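Local coordinates for protein sulfate adenylyltransferase (Allochromatium vinosum, PDB 4DNX) that catalyses the transfer of the adenylyl group of ATP to sulfate, forming adenosine 5'-phosphosulfate and diphosphate, at residues A[92-104]-A[109-121]. Numbering follows the deposited sequence.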
ATOM      1  N   ALA A  92      34.704  -8.239  -2.242  1.00 38.20           N
ATOM      2  CA  ALA A  92      34.126  -7.991  -0.913  1.00 37.23           C
ATOM      3  C   ALA A  92      33.362  -9.193  -0.335  1.00 35.62           C
ATOM      4  O   ALA A  92      33.229  -9.319   0.868  1.00 35.59           O
ATOM      5  CB  ALA A  92      33.228  -6.754  -0.934  1.00 39.63           C
ATOM      6  N   ILE A  93      32.870 -10.082  -1.188  1.00 32.18           N
ATOM      7  CA  ILE A  93      32.108 -11.237  -0.712  1.00 31.78           C
ATOM      8  C   ILE A  93      32.779 -12.576  -1.059  1.00 35.29           C
ATOM      9  O   ILE A  93      32.122 -13.636  -1.077  1.00 34.54           O
ATOM     10  CB  ILE A  93      30.676 -11.210  -1.278  1.00 30.29           C
ATOM     11  CG1 ILE A  93      30.710 -11.172  -2.805  1.00 29.59           C
ATOM     12  CG2 ILE A  93      29.894 -10.027  -0.676  1.00 28.66           C
ATOM     13  CD1 ILE A  93      29.338 -11.433  -3.480  1.00 30.03           C
ATOM     14  N   ALA A  94      34.085 -12.523  -1.325  1.00 36.23           N
ATOM     15  CA  ALA A  94      34.854 -13.712  -1.692  1.00 37.37           C
ATOM     16  C   ALA A  94      34.705 -14.803  -0.631  1.00 36.44           C
ATOM     17  O   ALA A  94      35.011 -14.592   0.550  1.00 33.41           O
ATOM     18  CB  ALA A  94      36.332 -13.355  -1.904  1.00 36.23           C
ATOM     19  N   GLY A  95      34.161 -15.943  -1.050  1.00 36.31           N
ATOM     20  CA  GLY A  95      34.044 -17.110  -0.180  1.00 38.07           C
ATOM     21  C   GLY A  95      32.855 -17.103   0.754  1.00 39.04           C
ATOM     22  O   GLY A  95      32.681 -18.042   1.544  1.00 43.21           O
ATOM     23  N   ALA A  96      32.033 -16.053   0.674  1.00 35.03           N
ATOM     24  CA  ALA A  96      30.855 -15.932   1.518  1.00 33.09           C
ATOM     25  C   ALA A  96      29.707 -16.698   0.882  1.00 29.94           C
ATOM     26  O   ALA A  96      29.535 -16.640  -0.339  1.00 31.81           O
ATOM     27  CB  ALA A  96      30.472 -14.457   1.682  1.00 32.29           C
ATOM     28  N   THR A  97      28.904 -17.395   1.685  1.00 28.26           N
ATOM     29  CA  THR A  97      27.753 -18.101   1.078  1.00 28.36           C
ATOM     30  C   THR A  97      26.438 -17.345   1.255  1.00 25.52           C
ATOM     31  O   THR A  97      25.425 -17.728   0.675  1.00 23.96           O
ATOM     32  CB  THR A  97      27.587 -19.560   1.567  1.00 30.65           C
ATOM     33  OG1 THR A  97      27.643 -19.598   2.994  1.00 34.20           O
ATOM     34  CG2 THR A  97      28.682 -20.446   0.995  1.00 33.85           C
ATOM     35  N   ARG A  98      26.466 -16.315   2.095  1.00 22.23           N
ATOM     36  CA  ARG A  98      25.284 -15.541   2.447  1.00 20.47           C
ATOM     37  C   ARG A  98      25.747 -14.083   2.574  1.00 17.66           C
ATOM     38  O   ARG A  98      26.746 -13.803   3.280  1.00 18.94           O
ATOM     39  CB  ARG A  98      24.751 -16.055   3.773  1.00 23.40           C
ATOM     40  CG  ARG A  98      23.454 -15.494   4.219  1.00 26.49           C
ATOM     41  CD  ARG A  98      22.859 -16.548   5.155  1.00 33.95           C
ATOM     42  NE  ARG A  98      21.660 -16.055   5.789  1.00 37.52           N
ATOM     43  CZ  ARG A  98      20.450 -16.124   5.244  1.00 41.98           C
ATOM     44  NH1 ARG A  98      20.283 -16.685   4.053  1.00 43.87           N
ATOM     45  NH2 ARG A  98      19.403 -15.638   5.899  1.00 39.01           N
ATOM     46  N   ILE A  99      25.062 -13.183   1.848  1.00 16.81           N
ATOM     47  CA  ILE A  99      25.510 -11.794   1.745  1.00 15.34           C
ATOM     48  C   ILE A  99      24.300 -10.869   1.787  1.00 14.34           C
ATOM     49  O   ILE A  99      23.162 -11.328   1.591  1.00 14.51           O
ATOM     50  CB  ILE A  99      26.314 -11.553   0.445  1.00 15.79           C
ATOM     51  CG1 ILE A  99      25.393 -11.684  -0.797  1.00 17.50           C
ATOM     52  CG2 ILE A  99      27.517 -12.516   0.391  1.00 16.98           C
ATOM     53  CD1 ILE A  99      26.029 -11.180  -2.129  1.00 18.31           C
ATOM     54  N   ALA A 100      24.529  -9.586   2.050  1.00 12.62           N
ATOM     55  CA  ALA A 100      23.460  -8.565   2.016  1.00 12.46           C
ATOM     56  C   ALA A 100      23.611  -7.787   0.714  1.00 13.37           C
ATOM     57  O   ALA A 100      24.726  -7.411   0.322  1.00 14.82           O
ATOM     58  CB  ALA A 100      23.567  -7.609   3.223  1.00 13.90           C
ATOM     59  N   LEU A 101      22.496  -7.580   0.029  1.00 11.67           N
ATOM     60  CA  LEU A 101      22.454  -6.724  -1.187  1.00 11.75           C
ATOM     61  C   LEU A 101      21.926  -5.347  -0.771  1.00 11.74           C
ATOM     62  O   LEU A 101      20.843  -5.242  -0.217  1.00 11.44           O
ATOM     63  CB  LEU A 101      21.524  -7.344  -2.231  1.00 12.11           C
ATOM     64  CG  LEU A 101      21.785  -8.792  -2.667  1.00 12.79           C
ATOM     65  CD1 LEU A 101      20.828  -9.194  -3.769  1.00 12.52           C
ATOM     66  CD2 LEU A 101      23.278  -9.015  -3.076  1.00 12.40           C
ATOM     67  N   ARG A 102      22.707  -4.289  -1.035  1.00 11.55           N
ATOM     68  CA  ARG A 102      22.400  -2.943  -0.541  1.00 12.31           C
ATOM     69  C   ARG A 102      21.871  -2.106  -1.713  1.00 11.79           C
ATOM     70  O   ARG A 102      22.266  -2.331  -2.842  1.00 11.99           O
ATOM     71  CB  ARG A 102      23.633  -2.321   0.084  1.00 13.05           C
ATOM     72  CG  ARG A 102      23.933  -2.962   1.489  1.00 14.26           C
ATOM     73  CD  ARG A 102      25.145  -2.356   2.159  1.00 16.74           C
ATOM     74  NE  ARG A 102      25.256  -2.851   3.543  1.00 19.04           N
ATOM     75  CZ  ARG A 102      24.621  -2.371   4.628  1.00 20.46           C
ATOM     76  NH1 ARG A 102      23.709  -1.374   4.555  1.00 18.27           N
ATOM     77  NH2 ARG A 102      24.843  -2.953   5.804  1.00 19.90           N
ATOM     78  N   ASP A 103      20.958  -1.185  -1.412  1.00 11.48           N
ATOM     79  CA  ASP A 103      20.184  -0.427  -2.396  1.00 11.79           C
ATOM     80  C   ASP A 103      21.012   0.784  -2.908  1.00 11.42           C
ATOM     81  O   ASP A 103      21.382   1.647  -2.126  1.00 12.87           O
ATOM     82  CB  ASP A 103      18.915   0.092  -1.689  1.00 12.62           C
ATOM     83  CG  ASP A 103      17.832   0.486  -2.645  1.00 15.24           C
ATOM     84  OD1 ASP A 103      18.113   0.879  -3.823  1.00 13.68           O
ATOM     85  OD2 ASP A 103      16.636   0.375  -2.227  1.00 13.94           O
ATOM     86  N   PRO A 104      21.219   0.861  -4.225  1.00 11.29           N
ATOM     87  CA  PRO A 104      21.933   2.024  -4.784  1.00 12.72           C
ATOM     88  C   PRO A 104      21.107   3.303  -4.819  1.00 13.31           C
ATOM     89  O   PRO A 104      21.680   4.398  -5.040  1.00 15.11           O
ATOM     90  CB  PRO A 104      22.262   1.567  -6.214  1.00 12.34           C
ATOM     91  CG  PRO A 104      21.099   0.700  -6.612  1.00 11.10           C
ATOM     92  CD  PRO A 104      20.886  -0.109  -5.279  1.00 11.50           C
ATOM     93  N   ASN A 109      22.659   3.559   1.434  1.00 17.86           N
ATOM     94  CA  ASN A 109      22.647   2.198   0.862  1.00 15.72           C
ATOM     95  C   ASN A 109      22.181   1.153   1.879  1.00 16.36           C
ATOM     96  O   ASN A 109      22.923   0.225   2.198  1.00 16.79           O
ATOM     97  CB  ASN A 109      24.053   1.800   0.338  1.00 16.69           C
ATOM     98  CG  ASN A 109      24.641   2.862  -0.601  1.00 17.56           C
ATOM     99  OD1 ASN A 109      25.728   3.433  -0.332  1.00 18.74           O
ATOM    100  ND2 ASN A 109      23.910   3.141  -1.686  1.00 16.54           N
ATOM    101  N   PRO A 110      20.947   1.271   2.335  1.00 16.33           N
ATOM    102  CA  PRO A 110      20.403   0.239   3.273  1.00 15.73           C
ATOM    103  C   PRO A 110      20.270  -1.133   2.626  1.00 14.36           C
ATOM    104  O   PRO A 110      20.250  -1.294   1.391  1.00 13.74           O
ATOM    105  CB  PRO A 110      18.992   0.761   3.548  1.00 15.67           C
ATOM    106  CG  PRO A 110      18.604   1.504   2.287  1.00 16.12           C
ATOM    107  CD  PRO A 110      19.911   2.262   1.983  1.00 16.83           C
ATOM    108  N   VAL A 111      20.187  -2.162   3.465  1.00 13.75           N
ATOM    109  CA  VAL A 111      19.968  -3.500   2.931  1.00 13.08           C
ATOM    110  C   VAL A 111      18.609  -3.653   2.284  1.00 11.84           C
ATOM    111  O   VAL A 111      17.561  -3.295   2.882  1.00 14.16           O
ATOM    112  CB  VAL A 111      20.077  -4.543   4.087  1.00 13.00           C
ATOM    113  CG1 VAL A 111      19.786  -5.946   3.523  1.00 13.36           C
ATOM    114  CG2 VAL A 111      21.485  -4.506   4.703  1.00 13.10           C
ATOM    115  N   LEU A 112      18.610  -4.191   1.063  1.00 11.81           N
ATOM    116  CA  LEU A 112      17.367  -4.440   0.295  1.00 11.24           C
ATOM    117  C   LEU A 112      16.969  -5.934   0.364  1.00 11.58           C
ATOM    118  O   LEU A 112      15.777  -6.274   0.437  1.00 12.28           O
ATOM    119  CB  LEU A 112      17.571  -4.013  -1.172  1.00 12.21           C
ATOM    120  CG  LEU A 112      16.501  -4.323  -2.216  1.00 13.68           C
ATOM    121  CD1 LEU A 112      15.179  -3.669  -1.849  1.00 15.54           C
ATOM    122  CD2 LEU A 112      16.944  -3.881  -3.612  1.00 14.99           C
ATOM    123  N   ALA A 113      17.966  -6.828   0.411  1.00 11.28           N
ATOM    124  CA  ALA A 113      17.672  -8.284   0.353  1.00 11.26           C
ATOM    125  C   ALA A 113      18.880  -9.023   0.915  1.00 12.63           C
ATOM    126  O   ALA A 113      19.965  -8.463   1.010  1.00 14.06           O
ATOM    127  CB  ALA A 113      17.436  -8.747  -1.110  1.00 10.71           C
ATOM    128  N   VAL A 114      18.626 -10.267   1.326  1.00 12.25           N
ATOM    129  CA  VAL A 114      19.679 -11.191   1.742  1.00 13.59           C
ATOM    130  C   VAL A 114      19.737 -12.287   0.668  1.00 14.08           C
ATOM    131  O   VAL A 114      18.700 -12.785   0.222  1.00 14.89           O
ATOM    132  CB  VAL A 114      19.321 -11.800   3.130  1.00 14.66           C
ATOM    133  CG1 VAL A 114      20.325 -12.873   3.520  1.00 16.02           C
ATOM    134  CG2 VAL A 114      19.306 -10.716   4.181  1.00 17.06           C
ATOM    135  N   MET A 115      20.941 -12.683   0.269  1.00 13.35           N
ATOM    136  CA  MET A 115      21.083 -13.633  -0.834  1.00 13.84           C
ATOM    137  C   MET A 115      21.942 -14.793  -0.398  1.00 15.19           C
ATOM    138  O   MET A 115      22.949 -14.583   0.280  1.00 14.89           O
ATOM    139  CB  MET A 115      21.761 -12.929  -2.019  1.00 17.13           C
ATOM    140  CG  MET A 115      21.953 -13.810  -3.221  1.00 16.89           C
ATOM    141  SD  MET A 115      22.572 -12.706  -4.554  1.00 19.89           S
ATOM    142  CE  MET A 115      22.707 -13.906  -5.833  1.00 18.86           C
ATOM    143  N   ASP A 116      21.526 -16.016  -0.744  1.00 15.56           N
ATOM    144  CA  ASP A 116      22.422 -17.181  -0.605  1.00 18.12           C
ATOM    145  C   ASP A 116      23.116 -17.361  -1.930  1.00 18.79           C
ATOM    146  O   ASP A 116      22.470 -17.666  -2.950  1.00 22.53           O
ATOM    147  CB  ASP A 116      21.636 -18.443  -0.198  1.00 21.26           C
ATOM    148  CG  ASP A 116      21.059 -18.310   1.185  1.00 27.98           C
ATOM    149  OD1 ASP A 116      21.853 -18.161   2.136  1.00 31.08           O
ATOM    150  OD2 ASP A 116      19.810 -18.270   1.326  1.00 33.48           O
ATOM    151  N   VAL A 117      24.431 -17.143  -1.937  1.00 17.62           N
ATOM    152  CA  VAL A 117      25.159 -17.163  -3.192  1.00 19.64           C
ATOM    153  C   VAL A 117      25.512 -18.608  -3.575  1.00 20.03           C
ATOM    154  O   VAL A 117      26.229 -19.302  -2.817  1.00 21.50           O
ATOM    155  CB  VAL A 117      26.418 -16.285  -3.102  1.00 19.93           C
ATOM    156  CG1 VAL A 117      27.245 -16.407  -4.381  1.00 21.04           C
ATOM    157  CG2 VAL A 117      26.006 -14.839  -2.829  1.00 20.19           C
ATOM    158  N   THR A 118      24.980 -19.082  -4.701  1.00 19.54           N
ATOM    159  CA  THR A 118      25.325 -20.442  -5.136  1.00 21.65           C
ATOM    160  C   THR A 118      26.314 -20.494  -6.301  1.00 22.38           C
ATOM    161  O   THR A 118      26.868 -21.550  -6.599  1.00 22.88           O
ATOM    162  CB  THR A 118      24.092 -21.306  -5.404  1.00 22.09           C
ATOM    163  OG1 THR A 118      23.225 -20.632  -6.321  1.00 21.50           O
ATOM    164  CG2 THR A 118      23.342 -21.517  -4.064  1.00 24.12           C
ATOM    165  N   ALA A 119      26.563 -19.358  -6.947  1.00 20.68           N
ATOM    166  CA  ALA A 119      27.649 -19.320  -7.928  1.00 20.51           C
ATOM    167  C   ALA A 119      28.119 -17.910  -8.145  1.00 19.72           C
ATOM    168  O   ALA A 119      27.358 -16.945  -7.970  1.00 17.21           O
ATOM    169  CB  ALA A 119      27.212 -19.925  -9.254  1.00 21.12           C
ATOM    170  N   VAL A 120      29.392 -17.808  -8.497  1.00 20.56           N
ATOM    171  CA  VAL A 120      29.983 -16.531  -8.865  1.00 21.59           C
ATOM    172  C   VAL A 120      30.715 -16.808 -10.183  1.00 21.05           C
ATOM    173  O   VAL A 120      31.636 -17.644 -10.223  1.00 22.69           O
ATOM    174  CB  VAL A 120      31.002 -16.037  -7.801  1.00 22.58           C
ATOM    175  CG1 VAL A 120      31.728 -14.794  -8.297  1.00 22.10           C
ATOM    176  CG2 VAL A 120      30.341 -15.779  -6.449  1.00 24.19           C
ATOM    177  N   GLU A 121      30.331 -16.107 -11.248  1.00 19.56           N
ATOM    178  CA  GLU A 121      30.797 -16.401 -12.609  1.00 21.18           C
ATOM    179  C   GLU A 121      31.265 -15.135 -13.335  1.00 21.56           C
ATOM    180  O   GLU A 121      30.690 -14.073 -13.148  1.00 21.64           O
ATOM    181  CB  GLU A 121      29.659 -17.050 -13.428  1.00 21.63           C
ATOM    182  CG  GLU A 121      29.135 -18.380 -12.837  1.00 22.82           C
ATOM    183  CD  GLU A 121      27.887 -18.922 -13.549  1.00 24.46           C
ATOM    184  OE1 GLU A 121      26.865 -18.237 -13.505  1.00 23.08           O
ATOM    185  OE2 GLU A 121      27.961 -20.027 -14.149  1.00 27.69           O
TER
HETATM  186  O   HOH W   1      24.443   4.392  -4.631  1.00 15.70           O
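Ile99 and Met115 form a hydrogen-bonded pair of the antiparallel hairpin made by strands 98-102 and 111-116 in the PUA-like domain; Met115 N reaches Ile99 O at 2.9 Å. Toward the turn, Leu101 O accepts Leu112 N at 2.8 Å and, weakly, Ala113 N, which identifies a classic beta bulge. The tightly packed face carries Ile99, Leu101 and Met115: the extended Met115 chain sets SD 4.0 Å from both Leu101 CD1 and CD2, and Ile157 of strand 155-163 touches Ile99 and Met115. On the other face Ala100 and Val114 are buried near helix 18-28, and the looser side is the partly exposed Arg98-Asp116 end. Arg98, with CG anti to the backbone N (chi1 -173°), runs alongside Asp116; its NH1 makes a salt bridge to Asp116 OD1 at 2.9 Å, on the syn side, Val114 CG1 sits 3.6 Å above the guanidinium centre, and NE salt-bridges Glu27. A methionine in place of Arg98 would probably leave Asp116 and Glu27 without their cationic mate. Arg102 NH1 binds Asn109 O at 3.0 Å, while Val111 CG2 lies over the guanidinium centre. Both guanidiniums thus pair an apolar face with a polar edge, salt-bridging the hairpin to Glu27 of helix 18-28 and Glu29 just after it.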